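PDB 4G7X: putative uncharacterized protein from Vibrio cholerae, which is of uncharacterised function but, as a likely N1 domain of the CTXphi minor coat protein pIII, probably helps the phage bind its host during infection. Local coordinates for residues S35-E46 and L68-P79. Sequence-based numbering, arbitrary orientation.
Unlike the reference sequence in segment 68-79: Thr-74 (reference Ser).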
loop_
_atom_site.group_PDB
_atom_site.type_symbol
_atom_site.label_atom_id
_atom_site.label_comp_id
_atom_site.label_asym_id
_atom_site.label_seq_id
_atom_site.Cartn_x
_atom_site.Cartn_y
_atom_site.Cartn_z
ATOM N N SER A 35 -12.942 6.905 8.595
ATOM C CA SER A 35 -13.717 6.452 7.453
ATOM C C SER A 35 -13.518 7.410 6.297
ATOM O O SER A 35 -13.506 8.626 6.485
ATOM C CB SER A 35 -15.201 6.348 7.805
ATOM O OG SER A 35 -15.441 5.392 8.829
ATOM N N VAL A 36 -13.343 6.850 5.103
ATOM C CA VAL A 36 -13.090 7.632 3.903
ATOM C C VAL A 36 -13.954 7.098 2.773
ATOM O O VAL A 36 -13.995 5.885 2.536
ATOM C CB VAL A 36 -11.607 7.565 3.471
ATOM C CG1 VAL A 36 -11.386 8.315 2.162
ATOM C CG2 VAL A 36 -10.698 8.127 4.553
ATOM N N LEU A 37 -14.640 8.004 2.087
ATOM C CA LEU A 37 -15.319 7.660 0.845
ATOM C C LEU A 37 -14.310 7.759 -0.295
ATOM O O LEU A 37 -13.964 8.856 -0.749
ATOM C CB LEU A 37 -16.534 8.559 0.624
ATOM C CG LEU A 37 -17.482 8.163 -0.510
ATOM C CD1 LEU A 37 -18.078 6.780 -0.274
ATOM C CD2 LEU A 37 -18.574 9.213 -0.615
ATOM N N PHE A 38 -13.818 6.598 -0.716
ATOM C CA PHE A 38 -12.739 6.512 -1.688
ATOM C C PHE A 38 -13.256 5.867 -2.954
ATOM O O PHE A 38 -13.642 4.692 -2.948
ATOM C CB PHE A 38 -11.565 5.699 -1.121
ATOM C CG PHE A 38 -10.456 5.464 -2.112
ATOM C CD1 PHE A 38 -10.391 4.276 -2.840
ATOM C CD2 PHE A 38 -9.486 6.436 -2.330
ATOM C CE1 PHE A 38 -9.374 4.064 -3.762
ATOM C CE2 PHE A 38 -8.465 6.225 -3.245
ATOM C CZ PHE A 38 -8.409 5.040 -3.961
ATOM N N ASP A 39 -13.253 6.642 -4.037
ATOM C CA ASP A 39 -13.712 6.164 -5.340
ATOM C C ASP A 39 -15.112 5.525 -5.236
ATOM O O ASP A 39 -15.404 4.499 -5.859
ATOM C CB ASP A 39 -12.675 5.193 -5.924
ATOM C CG ASP A 39 -12.696 5.139 -7.439
ATOM O OD1 ASP A 39 -13.112 6.121 -8.091
ATOM O OD2 ASP A 39 -12.278 4.096 -7.978
ATOM N N GLY A 40 -15.968 6.149 -4.426
ATOM C CA GLY A 40 -17.349 5.704 -4.239
ATOM C C GLY A 40 -17.553 4.621 -3.193
ATOM O O GLY A 40 -18.685 4.280 -2.880
ATOM N N CYS A 41 -16.456 4.092 -2.652
ATOM C CA CYS A 41 -16.489 3.002 -1.687
ATOM C C CYS A 41 -16.144 3.509 -0.296
ATOM O O CYS A 41 -15.134 4.190 -0.114
ATOM C CB CYS A 41 -15.486 1.923 -2.092
ATOM S SG CYS A 41 -15.578 0.410 -1.106
ATOM N N MET A 42 -16.980 3.178 0.684
ATOM C CA MET A 42 -16.707 3.587 2.057
ATOM C C MET A 42 -15.701 2.649 2.710
ATOM O O MET A 42 -15.955 1.451 2.856
ATOM C CB MET A 42 -17.987 3.651 2.880
ATOM C CG MET A 42 -17.784 4.300 4.243
ATOM S SD MET A 42 -17.457 6.071 4.167
ATOM C CE MET A 42 -19.106 6.689 3.836
ATOM N N LEU A 43 -14.562 3.212 3.101
ATOM C CA LEU A 43 -13.465 2.452 3.694
ATOM C C LEU A 43 -13.272 2.841 5.142
ATOM O O LEU A 43 -13.413 4.010 5.491
ATOM C CB LEU A 43 -12.157 2.721 2.943
ATOM C CG LEU A 43 -12.107 2.607 1.415
ATOM C CD1 LEU A 43 -10.674 2.750 0.923
ATOM C CD2 LEU A 43 -12.710 1.303 0.918
ATOM N N ASP A 44 -12.917 1.861 5.969
ATOM C CA ASP A 44 -12.567 2.096 7.369
ATOM C C ASP A 44 -11.101 1.760 7.638
ATOM O O ASP A 44 -10.545 0.821 7.070
ATOM C CB ASP A 44 -13.445 1.253 8.301
ATOM C CG ASP A 44 -14.900 1.693 8.320
ATOM O OD1 ASP A 44 -15.233 2.782 7.819
ATOM O OD2 ASP A 44 -15.723 0.927 8.864
ATOM N N ILE A 45 -10.488 2.537 8.523
ATOM C CA ILE A 45 -9.120 2.284 8.969
ATOM C C ILE A 45 -8.959 0.871 9.544
ATOM O O ILE A 45 -9.810 0.391 10.298
ATOM C CB ILE A 45 -8.675 3.372 9.985
ATOM C CG1 ILE A 45 -7.191 3.232 10.370
ATOM C CG2 ILE A 45 -9.557 3.365 11.229
ATOM C CD1 ILE A 45 -6.215 3.613 9.274
ATOM N N GLU A 46 -7.866 0.211 9.177
ATOM C CA GLU A 46 -7.564 -1.118 9.699
ATOM C C GLU A 46 -6.864 -1.041 11.039
ATOM O O GLU A 46 -6.104 -0.109 11.307
ATOM C CB GLU A 46 -6.697 -1.897 8.718
ATOM C CG GLU A 46 -7.405 -2.185 7.411
ATOM C CD GLU A 46 -6.704 -3.255 6.615
ATOM O OE1 GLU A 46 -6.732 -4.430 7.042
ATOM O OE2 GLU A 46 -6.144 -2.922 5.558
ATOM N N LEU A 68 -3.845 2.309 6.347
ATOM C CA LEU A 68 -4.380 1.198 5.554
ATOM C C LEU A 68 -5.877 1.087 5.774
ATOM O O LEU A 68 -6.344 1.160 6.912
ATOM C CB LEU A 68 -3.719 -0.128 5.930
ATOM C CG LEU A 68 -2.346 -0.445 5.341
ATOM C CD1 LEU A 68 -2.005 -1.909 5.575
ATOM C CD2 LEU A 68 -2.298 -0.115 3.857
ATOM N N TYR A 69 -6.614 0.896 4.681
ATOM C CA TYR A 69 -8.082 0.941 4.677
ATOM C C TYR A 69 -8.710 -0.213 3.914
ATOM O O TYR A 69 -8.181 -0.651 2.888
ATOM C CB TYR A 69 -8.557 2.274 4.056
ATOM C CG TYR A 69 -8.208 3.462 4.918
ATOM C CD1 TYR A 69 -9.136 4.003 5.803
ATOM C CD2 TYR A 69 -6.928 4.020 4.881
ATOM C CE1 TYR A 69 -8.802 5.070 6.629
ATOM C CE2 TYR A 69 -6.586 5.084 5.702
ATOM C CZ TYR A 69 -7.521 5.607 6.573
ATOM O OH TYR A 69 -7.161 6.651 7.409
ATOM N N LYS A 70 -9.843 -0.694 4.419
ATOM C CA LYS A 70 -10.633 -1.720 3.740
ATOM C C LYS A 70 -12.111 -1.334 3.747
ATOM O O LYS A 70 -12.551 -0.613 4.645
ATOM C CB LYS A 70 -10.425 -3.087 4.398
ATOM C CG LYS A 70 -9.103 -3.741 4.030
ATOM C CD LYS A 70 -8.891 -5.052 4.769
ATOM C CE LYS A 70 -9.796 -6.144 4.229
ATOM N NZ LYS A 70 -9.295 -7.494 4.616
ATOM N N PRO A 71 -12.882 -1.803 2.745
ATOM C CA PRO A 71 -14.317 -1.472 2.684
ATOM C C PRO A 71 -15.098 -1.948 3.896
ATOM O O PRO A 71 -14.829 -3.038 4.424
ATOM C CB PRO A 71 -14.804 -2.231 1.442
ATOM C CG PRO A 71 -13.594 -2.407 0.604
ATOM C CD PRO A 71 -12.462 -2.600 1.574
ATOM N N ARG A 72 -16.053 -1.133 4.341
ATOM C CA ARG A 72 -16.958 -1.546 5.405
ATOM C C ARG A 72 -18.128 -2.295 4.780
ATOM O O ARG A 72 -18.267 -2.330 3.555
ATOM C CB ARG A 72 -17.440 -0.348 6.232
ATOM C CG ARG A 72 -18.365 0.598 5.488
ATOM C CD ARG A 72 -19.154 1.486 6.444
ATOM N NE ARG A 72 -18.290 2.389 7.199
ATOM C CZ ARG A 72 -18.727 3.417 7.915
ATOM N NH1 ARG A 72 -20.025 3.684 7.978
ATOM N NH2 ARG A 72 -17.868 4.186 8.566
ATOM N N PHE A 73 -18.954 -2.902 5.627
ATOM C CA PHE A 73 -20.120 -3.655 5.178
ATOM C C PHE A 73 -21.162 -2.781 4.474
ATOM O O PHE A 73 -21.628 -3.121 3.392
ATOM C CB PHE A 73 -20.731 -4.393 6.374
ATOM C CG PHE A 73 -21.992 -5.147 6.060
ATOM C CD1 PHE A 73 -21.962 -6.301 5.276
ATOM C CD2 PHE A 73 -23.212 -4.720 6.572
ATOM C CE1 PHE A 73 -23.129 -7.001 4.997
ATOM C CE2 PHE A 73 -24.380 -5.420 6.305
ATOM C CZ PHE A 73 -24.339 -6.559 5.517
ATOM N N THR A 74 -21.505 -1.649 5.082
ATOM C CA THR A 74 -22.530 -0.765 4.532
ATOM C C THR A 74 -21.966 0.102 3.415
ATOM O O THR A 74 -20.994 0.832 3.613
ATOM C CB THR A 74 -23.116 0.138 5.628
ATOM O OG1 THR A 74 -23.690 -0.678 6.654
ATOM C CG2 THR A 74 -24.184 1.069 5.061
ATOM N N GLN A 75 -22.580 0.004 2.239
ATOM C CA GLN A 75 -22.191 0.795 1.078
ATOM C C GLN A 75 -23.395 1.530 0.499
ATOM O O GLN A 75 -24.545 1.144 0.749
ATOM C CB GLN A 75 -21.528 -0.102 0.025
ATOM C CG GLN A 75 -20.253 -0.785 0.513
ATOM C CD GLN A 75 -19.150 0.202 0.868
ATOM O OE1 GLN A 75 -19.089 1.307 0.327
ATOM N NE2 GLN A 75 -18.265 -0.200 1.774
ATOM N N GLY A 76 -23.130 2.597 -0.253
ATOM C CA GLY A 76 -24.182 3.329 -0.957
ATOM C C GLY A 76 -24.719 4.551 -0.245
ATOM O O GLY A 76 -25.649 5.185 -0.734
ATOM N N VAL A 77 -24.135 4.881 0.904
ATOM C CA VAL A 77 -24.489 6.098 1.642
ATOM C C VAL A 77 -23.726 7.279 1.047
ATOM O O VAL A 77 -22.522 7.183 0.788
ATOM C CB VAL A 77 -24.186 5.959 3.155
ATOM C CG1 VAL A 77 -24.439 7.273 3.885
ATOM C CG2 VAL A 77 -25.019 4.838 3.769
ATOM N N SER A 78 -24.435 8.378 0.808
ATOM C CA SER A 78 -23.813 9.595 0.298
ATOM C C SER A 78 -23.745 10.662 1.388
ATOM O O SER A 78 -24.696 11.420 1.575
ATOM C CB SER A 78 -24.564 10.120 -0.928
ATOM O OG SER A 78 -23.841 11.188 -1.517
ATOM N N PRO A 79 -22.616 10.724 2.118
ATOM C CA PRO A 79 -22.532 11.655 3.237
ATOM C C PRO A 79 -22.143 13.066 2.810
ATOM O O PRO A 79 -21.412 13.244 1.835
ATOM C CB PRO A 79 -21.425 11.049 4.094
ATOM C CG PRO A 79 -20.520 10.392 3.114
ATOM C CD PRO A 79 -21.390 9.916 1.980
HETATM O O HOH W 1 -20.319 3.375 -0.876
#
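Leu-68 O accepts the backbone N-H of Glu-46 (2.9 Å from N to O), opening an antiparallel ladder. At Tyr-69, the CD1 methyl of Ile-45, turned there by chi1 (-174°) and chi2 (71°), lies over one ring face, off centre, in a CH-pi contact 4.0 Å from the centroid, while the phenol OH bonds Val-33 O. Lys-70 N and O pair with Asp-44 O and N; its CG and CD pass the Glu-46 carboxylate, while NZ bonds Thr-18 O. Glu-46 OE2 bonds Ser-21 OG, and OE1 salt-bridges a basic side chain of another protein's chain. Strand 68-71 thus flanks the outgoing arm of the 35-45 beta-hairpin, with its type I' turn from Phe-38 to Cys-41. Pro-71 packs against Leu-43 CD2 and the sulfur of Cys-41, disulfide-bonded to Cys-14. Arg-72 forms a side-on salt bridge with Asp-44: NE and NH2 each lie 3.1 Å from OD1, also bonded by Ser-35 OG, with carboxylate and guanidinium planes 65° apart. Met-42 CG lies over one guanidinium face, toward its rim. The Gln-75 amide mimics a further strand residue, OE1 taking Met-42 N-H (2.8 Å to N) and NE2 donating in plane to Met-42 O, which Arg-72 N also reaches. Met-42 CE meets Pro-79 CG at 4.0 Å.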